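Local coordinates for protein probable starch synthase 4, chloroplastic/amyloplastic (Arabidopsis thaliana, PDB 6GNE) that belongs to the starch synthase family of GT-B-fold glycosyltransferases and binds adenosine-5'-diphosphate and glycan ligands, at residues A[291-294]-A[295-299]; A[378-381]-A[382-386]; A[403-406]-A[407-411]. All blocks are in the same frame, centred on the assembly; numbering follows the deposited sequence.

Contact 1. Residues A[291-294]-A[295-299]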
loop_
_atom_site.group_PDB
_atom_site.type_symbol
_atom_site.label_atom_id
_atom_site.label_comp_id
_atom_site.label_asym_id
_atom_site.label_seq_id
_atom_site.Cartn_x
_atom_site.Cartn_y
_atom_site.Cartn_z
ATOM N N GLU A 291 4.009 22.594 17.938
ATOM C CA GLU A 291 4.867 21.919 18.926
ATOM C C GLU A 291 5.660 20.753 18.304
ATOM O O GLU A 291 6.825 20.570 18.637
ATOM C CB GLU A 291 4.089 21.464 20.189
ATOM C CG GLU A 291 4.022 22.505 21.316
ATOM C CD GLU A 291 2.828 22.368 22.311
ATOM O OE1 GLU A 291 2.317 21.234 22.560
ATOM O OE2 GLU A 291 2.413 23.428 22.866
ATOM N N ASN A 292 5.040 19.989 17.403
ATOM C CA ASN A 292 5.733 18.880 16.704
ATOM C C ASN A 292 6.758 19.408 15.690
ATOM O O ASN A 292 7.851 18.856 15.534
ATOM C CB ASN A 292 4.738 17.922 16.011
ATOM C CG ASN A 292 4.056 16.970 16.983
ATOM O OD1 ASN A 292 4.712 16.150 17.642
ATOM N ND2 ASN A 292 2.730 17.080 17.079
ATOM N N LYS A 293 6.404 20.488 15.011
ATOM C CA LYS A 293 7.341 21.169 14.145
ATOM C C LYS A 293 8.599 21.567 14.921
ATOM O O LYS A 293 9.714 21.293 14.484
ATOM C CB LYS A 293 6.677 22.367 13.473
ATOM C CG LYS A 293 7.574 23.015 12.432
ATOM C CD LYS A 293 6.806 24.023 11.616
ATOM C CE LYS A 293 7.750 24.767 10.689
ATOM N NZ LYS A 293 7.026 25.693 9.784
ATOM N N HIS A 294 8.411 22.159 16.096
ATOM C CA HIS A 294 9.548 22.547 16.922
ATOM C C HIS A 294 10.347 21.311 17.425
ATOM O O HIS A 294 11.568 21.287 17.351
ATOM C CB HIS A 294 9.071 23.428 18.075
ATOM C CG HIS A 294 10.175 23.946 18.950
ATOM N ND1 HIS A 294 10.609 23.267 20.072
ATOM C CD2 HIS A 294 10.925 25.077 18.874
ATOM C CE1 HIS A 294 11.559 23.973 20.663
ATOM N NE2 HIS A 294 11.778 25.068 19.953
ATOM N N ALA A 295 9.647 20.288 17.899
ATOM C CA ALA A 295 10.287 19.096 18.423
ATOM C C ALA A 295 11.165 18.413 17.354
ATOM O O ALA A 295 12.318 18.040 17.636
ATOM C CB ALA A 295 9.245 18.119 18.975
ATOM N N LEU A 296 10.637 18.285 16.125
ATOM C CA LEU A 296 11.367 17.632 15.037
ATOM C C LEU A 296 12.602 18.421 14.623
ATOM O O LEU A 296 13.666 17.834 14.428
ATOM C CB LEU A 296 10.487 17.419 13.832
ATOM C CG LEU A 296 11.147 16.632 12.714
ATOM C CD1 LEU A 296 11.391 15.180 13.088
ATOM C CD2 LEU A 296 10.258 16.712 11.473
ATOM N N ARG A 297 12.463 19.736 14.504
ATOM C CA ARG A 297 13.625 20.605 14.278
ATOM C C ARG A 297 14.738 20.386 15.305
ATOM O O ARG A 297 15.909 20.198 14.945
ATOM C CB ARG A 297 13.213 22.082 14.267
ATOM C CG ARG A 297 12.461 22.495 13.008
ATOM C CD ARG A 297 11.904 23.881 13.179
ATOM N NE ARG A 297 11.626 24.523 11.904
ATOM C CZ ARG A 297 11.095 25.745 11.742
ATOM N NH1 ARG A 297 10.738 26.514 12.769
ATOM N NH2 ARG A 297 10.896 26.206 10.514
ATOM N N LYS A 298 14.337 20.383 16.573
ATOM C CA LYS A 298 15.235 20.193 17.717
ATOM C C LYS A 298 15.872 18.787 17.670
ATOM O O LYS A 298 17.071 18.645 17.860
ATOM C CB LYS A 298 14.458 20.459 19.018
ATOM C CG LYS A 298 15.187 20.281 20.324
ATOM C CD LYS A 298 14.666 21.258 21.376
ATOM C CE LYS A 298 15.315 22.658 21.256
ATOM N NZ LYS A 298 15.151 23.528 22.468
ATOM N N GLN A 299 15.090 17.753 17.375
ATOM C CA GLN A 299 15.663 16.413 17.299
ATOM C C GLN A 299 16.689 16.312 16.161
ATOM O O GLN A 299 17.718 15.686 16.333
ATOM C CB GLN A 299 14.580 15.346 17.150
ATOM C CG GLN A 299 15.119 13.917 17.061
ATOM C CD GLN A 299 14.005 12.904 16.884
ATOM O OE1 GLN A 299 13.305 12.625 17.837
ATOM N NE2 GLN A 299 13.825 12.366 15.666
#
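K293 and R297 sit one turn apart on helix 287-300, and their side chains run alongside each other. This is an i to i+4 pair of an alpha helix that packs against helix 377-386 and strand 311-317. R297 can be followed from its root. CB rests near the carbonyl oxygens of K293 and H294. R297 CG comes within 3.3 Å of K293 O. R297 CD is still 3.6 Å from K293 O. With CG anti to the carbonyl carbon of its own residue (chi1 -73°), the chain leaves beside the backbone N and runs extended to NE, back along K293. NE donates to Q340 outside the helix. R297 CZ is 3.6 Å from K293 CE. R297 NH2 is 3.5 Å from K293 CE. K293 CE sits over one face of the R297 guanidinium, offset toward its rim. The lysine reaches that place with a fully extended chain. K293 NZ stands 4.0 Å from R297 NH2. K293 NZ also makes a salt bridge with D388 and a hydrogen bond to R309 O. The D388 carboxylate probably eases the closeness of the two positive groups.

H294 and K298 form a second i to i+4 pair, on an exposed side of the helix. The H294 ring meets K298 CE obliquely. In the backbone, K298 N bonds to H294 O at 3.0 Å. On the buried side, N292 turns away from the next turn, and its ND2 bonds to A279 O.

Contact 2. Residues A[378-381]-A[382-386]. With ADP (adenosine-5'-diphosphate), chain F.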
loop_
_atom_site.group_PDB
_atom_site.type_symbol
_atom_site.label_atom_id
_atom_site.label_comp_id
_atom_site.label_asym_id
_atom_site.label_seq_id
_atom_site.Cartn_x
_atom_site.Cartn_y
_atom_site.Cartn_z
ATOM N N ALA A 378 8.241 5.170 13.661
ATOM C CA ALA A 378 8.101 6.234 14.650
ATOM C C ALA A 378 8.314 7.607 13.980
ATOM O O ALA A 378 7.477 8.503 14.074
ATOM C CB ALA A 378 9.075 6.006 15.809
ATOM N N LEU A 379 9.424 7.745 13.267
ATOM C CA LEU A 379 9.799 9.020 12.646
ATOM C C LEU A 379 8.797 9.547 11.621
ATOM O O LEU A 379 8.537 10.767 11.586
ATOM C CB LEU A 379 11.190 8.942 11.986
ATOM C CG LEU A 379 12.241 9.771 12.711
ATOM C CD1 LEU A 379 13.594 9.515 12.055
ATOM C CD2 LEU A 379 11.892 11.271 12.685
ATOM N N SER A 380 8.242 8.648 10.803
ATOM C CA SER A 380 7.203 9.039 9.851
ATOM C C SER A 380 6.041 9.749 10.516
ATOM O O SER A 380 5.607 10.797 10.049
ATOM C CB SER A 380 6.714 7.866 8.995
ATOM O OG SER A 380 5.931 6.970 9.712
ATOM N N HIS A 381 5.557 9.211 11.631
ATOM C CA HIS A 381 4.527 9.909 12.400
ATOM C C HIS A 381 4.896 11.361 12.688
ATOM O O HIS A 381 4.126 12.247 12.361
ATOM C CB HIS A 381 4.169 9.163 13.678
ATOM C CG HIS A 381 3.332 7.939 13.454
ATOM N ND1 HIS A 381 1.965 7.941 13.585
ATOM C CD2 HIS A 381 3.672 6.676 13.098
ATOM C CE1 HIS A 381 1.502 6.734 13.328
ATOM N NE2 HIS A 381 2.514 5.949 13.024
ATOM N N THR A 382 6.067 11.605 13.271
ATOM C CA THR A 382 6.464 12.976 13.654
ATOM C C THR A 382 6.689 13.860 12.426
ATOM O O THR A 382 6.469 15.069 12.491
ATOM C CB THR A 382 7.712 13.010 14.581
ATOM O OG1 THR A 382 8.789 12.265 13.993
ATOM C CG2 THR A 382 7.425 12.379 15.946
ATOM N N ILE A 383 7.091 13.271 11.292
ATOM C CA ILE A 383 7.279 14.043 10.049
ATOM C C ILE A 383 5.976 14.502 9.453
ATOM O O ILE A 383 5.874 15.663 9.044
ATOM C CB ILE A 383 8.162 13.315 9.012
ATOM C CG1 ILE A 383 9.615 13.325 9.485
ATOM C CG2 ILE A 383 8.073 13.988 7.652
ATOM C CD1 ILE A 383 10.521 12.392 8.710
ATOM N N TYR A 384 4.988 13.621 9.388
ATOM C CA TYR A 384 3.635 14.024 8.945
ATOM C C TYR A 384 3.132 15.159 9.863
ATOM O O TYR A 384 2.660 16.190 9.383
ATOM C CB TYR A 384 2.639 12.863 8.986
ATOM C CG TYR A 384 2.817 11.775 7.936
ATOM C CD1 TYR A 384 2.694 12.056 6.565
ATOM C CD2 TYR A 384 3.052 10.447 8.309
ATOM C CE1 TYR A 384 2.832 11.061 5.598
ATOM C CE2 TYR A 384 3.199 9.431 7.342
ATOM C CZ TYR A 384 3.083 9.734 5.985
ATOM O OH TYR A 384 3.214 8.724 5.058
ATOM N N ALA A 385 3.240 14.980 11.172
ATOM C CA ALA A 385 2.779 15.972 12.124
ATOM C C ALA A 385 3.481 17.317 11.978
ATOM O O ALA A 385 2.817 18.358 11.936
ATOM C CB ALA A 385 2.980 15.463 13.543
ATOM N N ALA A 386 4.817 17.289 11.910
ATOM C CA ALA A 386 5.609 18.514 11.870
ATOM C C ALA A 386 5.503 19.320 10.563
ATOM O O ALA A 386 5.600 20.535 10.585
ATOM C CB ALA A 386 7.076 18.210 12.158
HETATM P PB ADP F . 3.754 2.449 -1.720
HETATM O O1B ADP F . 2.741 1.369 -1.479
HETATM O O2B ADP F . 4.970 2.436 -0.840
HETATM O O3B ADP F . 4.133 2.518 -3.182
HETATM P PA ADP F . 1.752 4.071 -0.422
HETATM O O1A ADP F . 1.584 5.559 -0.319
HETATM O O2A ADP F . 0.537 3.325 -0.910
HETATM O O3A ADP F . 3.033 3.843 -1.372
HETATM O "O5'" ADP F . 2.170 3.430 0.990
HETATM C "C5'" ADP F . 3.332 3.853 1.706
HETATM C "C4'" ADP F . 3.294 3.539 3.213
HETATM O "O4'" ADP F . 4.614 3.219 3.676
HETATM C "C3'" ADP F . 2.881 4.723 4.063
HETATM O "O3'" ADP F . 2.319 4.238 5.271
HETATM C "C2'" ADP F . 4.186 5.407 4.377
HETATM O "O2'" ADP F . 4.126 6.198 5.551
HETATM C "C1'" ADP F . 5.086 4.223 4.573
HETATM N N9 ADP F . 6.506 4.491 4.260
HETATM C C8 ADP F . 7.070 4.563 3.048
HETATM N N7 ADP F . 8.401 4.773 3.157
HETATM C C5 ADP F . 8.708 4.834 4.463
HETATM C C6 ADP F . 9.939 5.044 5.287
HETATM N N6 ADP F . 11.138 5.245 4.685
HETATM N N1 ADP F . 9.796 5.031 6.643
HETATM C C2 ADP F . 8.580 4.850 7.220
HETATM N N3 ADP F . 7.444 4.665 6.528
HETATM C C4 ADP F . 7.447 4.650 5.180
#
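S380 and Y384, one helical turn apart, both line the adenosine-5'-diphosphate pocket. The Y384 hydroxyl makes a hydrogen bond of 2.7 Å from OH to ADP O2'. Either oxygen could be the donor. The ribose oxygen lies at the edge of the Y384 ring and in its plane. S380 approaches the adenine instead, with CB 4.0 Å from ADP C2. Its OG stands between the backbone N and the carbonyl carbon (chi1 72°). From there it bonds back to E377 O in the preceding turn. The backbone joins the two pocket residues by a nearly straight bond, Y384 N to S380 O, with an N-H...O angle of 176°.

Helix 377-386 forms the crossover between strands 369-372 and 389-392 in the Rossmann-like domain of the GT-B fold. Its inner side packs on strands 311-317 and 340-346, where I383 touches I315, V342 and L344.

Next to the pocket pair, L379 O accepts two bonds. I383 N lies 2.9 Å from L379 O. T382 OG1 lies 2.8 Å from L379 O and arrives well to the side of the carbonyl, with a C=O...donor angle of 118°. L379 CD2 lies 3.5 Å from T382 OG1, so the hydroxyl has a methyl beside it. The H381 ring stacks with W269, and its ND1 bonds to D274.

Contact 3. Residues A[403-406]-A[407-411]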
loop_
_atom_site.group_PDB
_atom_site.type_symbol
_atom_site.label_atom_id
_atom_site.label_comp_id
_atom_site.label_asym_id
_atom_site.label_seq_id
_atom_site.Cartn_x
_atom_site.Cartn_y
_atom_site.Cartn_z
ATOM N N GLN A 403 -0.322 10.886 0.932
ATOM C CA GLN A 403 -1.050 12.145 0.776
ATOM C C GLN A 403 -2.299 12.212 1.673
ATOM O O GLN A 403 -2.671 13.279 2.147
ATOM C CB GLN A 403 -1.432 12.406 -0.697
ATOM C CG GLN A 403 -2.706 11.734 -1.254
ATOM C CD GLN A 403 -2.481 10.313 -1.719
ATOM O OE1 GLN A 403 -1.459 9.673 -1.397
ATOM N NE2 GLN A 403 -3.427 9.803 -2.502
ATOM N N MET A 404 -2.941 11.068 1.895
ATOM C CA MET A 404 -4.090 10.999 2.777
ATOM C C MET A 404 -3.646 11.161 4.239
ATOM O O MET A 404 -4.262 11.937 4.994
ATOM C CB MET A 404 -4.842 9.693 2.593
ATOM C CG MET A 404 -5.350 9.470 1.172
ATOM S SD MET A 404 -6.363 8.005 0.980
ATOM C CE MET A 404 -6.423 7.826 -0.784
ATOM N N ILE A 405 -2.555 10.490 4.611
ATOM C CA ILE A 405 -2.029 10.603 5.966
ATOM C C ILE A 405 -1.574 12.034 6.188
ATOM O O ILE A 405 -1.904 12.621 7.228
ATOM C CB ILE A 405 -0.843 9.632 6.240
ATOM C CG1 ILE A 405 -1.248 8.152 6.028
ATOM C CG2 ILE A 405 -0.291 9.806 7.654
ATOM C CD1 ILE A 405 -0.081 7.201 5.960
ATOM N N ALA A 406 -0.826 12.613 5.239
ATOM C CA ALA A 406 -0.393 13.996 5.387
ATOM C C ALA A 406 -1.577 14.936 5.675
ATOM O O ALA A 406 -1.545 15.699 6.639
ATOM C CB ALA A 406 0.363 14.458 4.160
ATOM N N MET A 407 -2.626 14.866 4.863
ATOM C CA MET A 407 -3.785 15.733 5.074
ATOM C C MET A 407 -4.497 15.475 6.418
ATOM O O MET A 407 -4.984 16.394 7.075
ATOM C CB MET A 407 -4.770 15.572 3.927
ATOM C CG MET A 407 -4.281 16.231 2.657
ATOM S SD MET A 407 -5.496 16.296 1.355
ATOM C CE MET A 407 -5.466 14.605 0.774
ATOM N N ARG A 408 -4.519 14.218 6.833
ATOM C CA ARG A 408 -5.059 13.851 8.128
ATOM C C ARG A 408 -4.290 14.545 9.254
ATOM O O ARG A 408 -4.893 14.918 10.244
ATOM C CB ARG A 408 -5.026 12.320 8.274
ATOM C CG ARG A 408 -5.424 11.724 9.613
ATOM C CD ARG A 408 -6.885 11.956 9.904
ATOM N NE ARG A 408 -7.332 11.084 10.988
ATOM C CZ ARG A 408 -8.329 11.336 11.843
ATOM N NH1 ARG A 408 -9.022 12.452 11.765
ATOM N NH2 ARG A 408 -8.647 10.432 12.771
ATOM N N TYR A 409 -2.981 14.718 9.078
ATOM C CA TYR A 409 -2.099 15.394 10.042
ATOM C C TYR A 409 -1.881 16.882 9.701
ATOM O O TYR A 409 -0.977 17.528 10.234
ATOM C CB TYR A 409 -0.747 14.638 10.137
ATOM C CG TYR A 409 -0.837 13.359 10.930
ATOM C CD1 TYR A 409 -1.560 12.280 10.466
ATOM C CD2 TYR A 409 -0.225 13.231 12.179
ATOM C CE1 TYR A 409 -1.662 11.101 11.211
ATOM C CE2 TYR A 409 -0.328 12.053 12.938
ATOM C CZ TYR A 409 -1.049 11.002 12.444
ATOM O OH TYR A 409 -1.168 9.841 13.142
ATOM N N GLY A 410 -2.715 17.423 8.823
ATOM C CA GLY A 410 -2.695 18.831 8.484
ATOM C C GLY A 410 -1.606 19.310 7.531
ATOM O O GLY A 410 -1.494 20.529 7.330
ATOM N N SER A 411 -0.807 18.388 6.971
ATOM C CA SER A 411 0.258 18.753 6.038
ATOM C C SER A 411 -0.337 18.778 4.629
ATOM O O SER A 411 -0.970 17.804 4.210
ATOM C CB SER A 411 1.428 17.764 6.146
ATOM O OG SER A 411 2.552 18.127 5.352
#
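A406 and S411 meet in a Schellman motif, the turn that ends helix 402-408 and leads into strand 412-416. S411 N reaches back to A406 O at 2.8 Å. This donor stands above the carbonyl plane, 46° out of it. Inside that turn G410 N bonds to M407 O at 3.0 Å. G410 is the C-prime residue and has a positive phi of 78°, a backbone conformation that glycine adopts easily. The last ordinary helical bond of the turn runs from Y409 N to I405 O. A second bond from Y409 N, to A406 O, is weak.

The I405 and Y409 side chains project together from this end of the helix. I405 CG2 packs 4.0 Å from both CD1 and CE1 of Y409. I405 O lies at the ring edge near its plane, 3.3 Å from Y409 CD1. On another side of the helix, M407 bends at chi3 (-76°) and folds CE back to 3.4 Å from Q403 O.

The polar ends are held elsewhere: Y409 OH by D274, S411 OG by S387, and R408 by the carbonyls of T266 and W269. I405 also touches the bound adenosine-5'-diphosphate. The whole turn belongs to the beta-alpha-beta unit of strand 389-392, helix 402-408 and strand 412-416. A406 and S411 touch F390 of the first strand, while I405 and Y409 lie against Y384 of helix 377-386.

Contacts 2 and 3 are buried. Contact 1 is partly buried, and its centre is about 28 Å from the centre of the chain. Helix 377-386, which carries contact 2, touches both contact 1 and contact 3. A386 CB meets L296 CD2 of contact 1 at 3.6 Å, and Y384 CD2 meets I405 CG2 of contact 3 at 3.5 Å. Contacts 1 and 3 do not touch; their centres are about 18 Å apart. The chemistry differs with place. Contact 1 pairs long cationic chains on a regular helix. Contact 2 turns hydroxyl groups to a ligand and to the backbone. Contact 3 closes a helix. Contacts 2 and 3 both supply residues to the ADP pocket, and D274 bonds to H381 and Y409 alike.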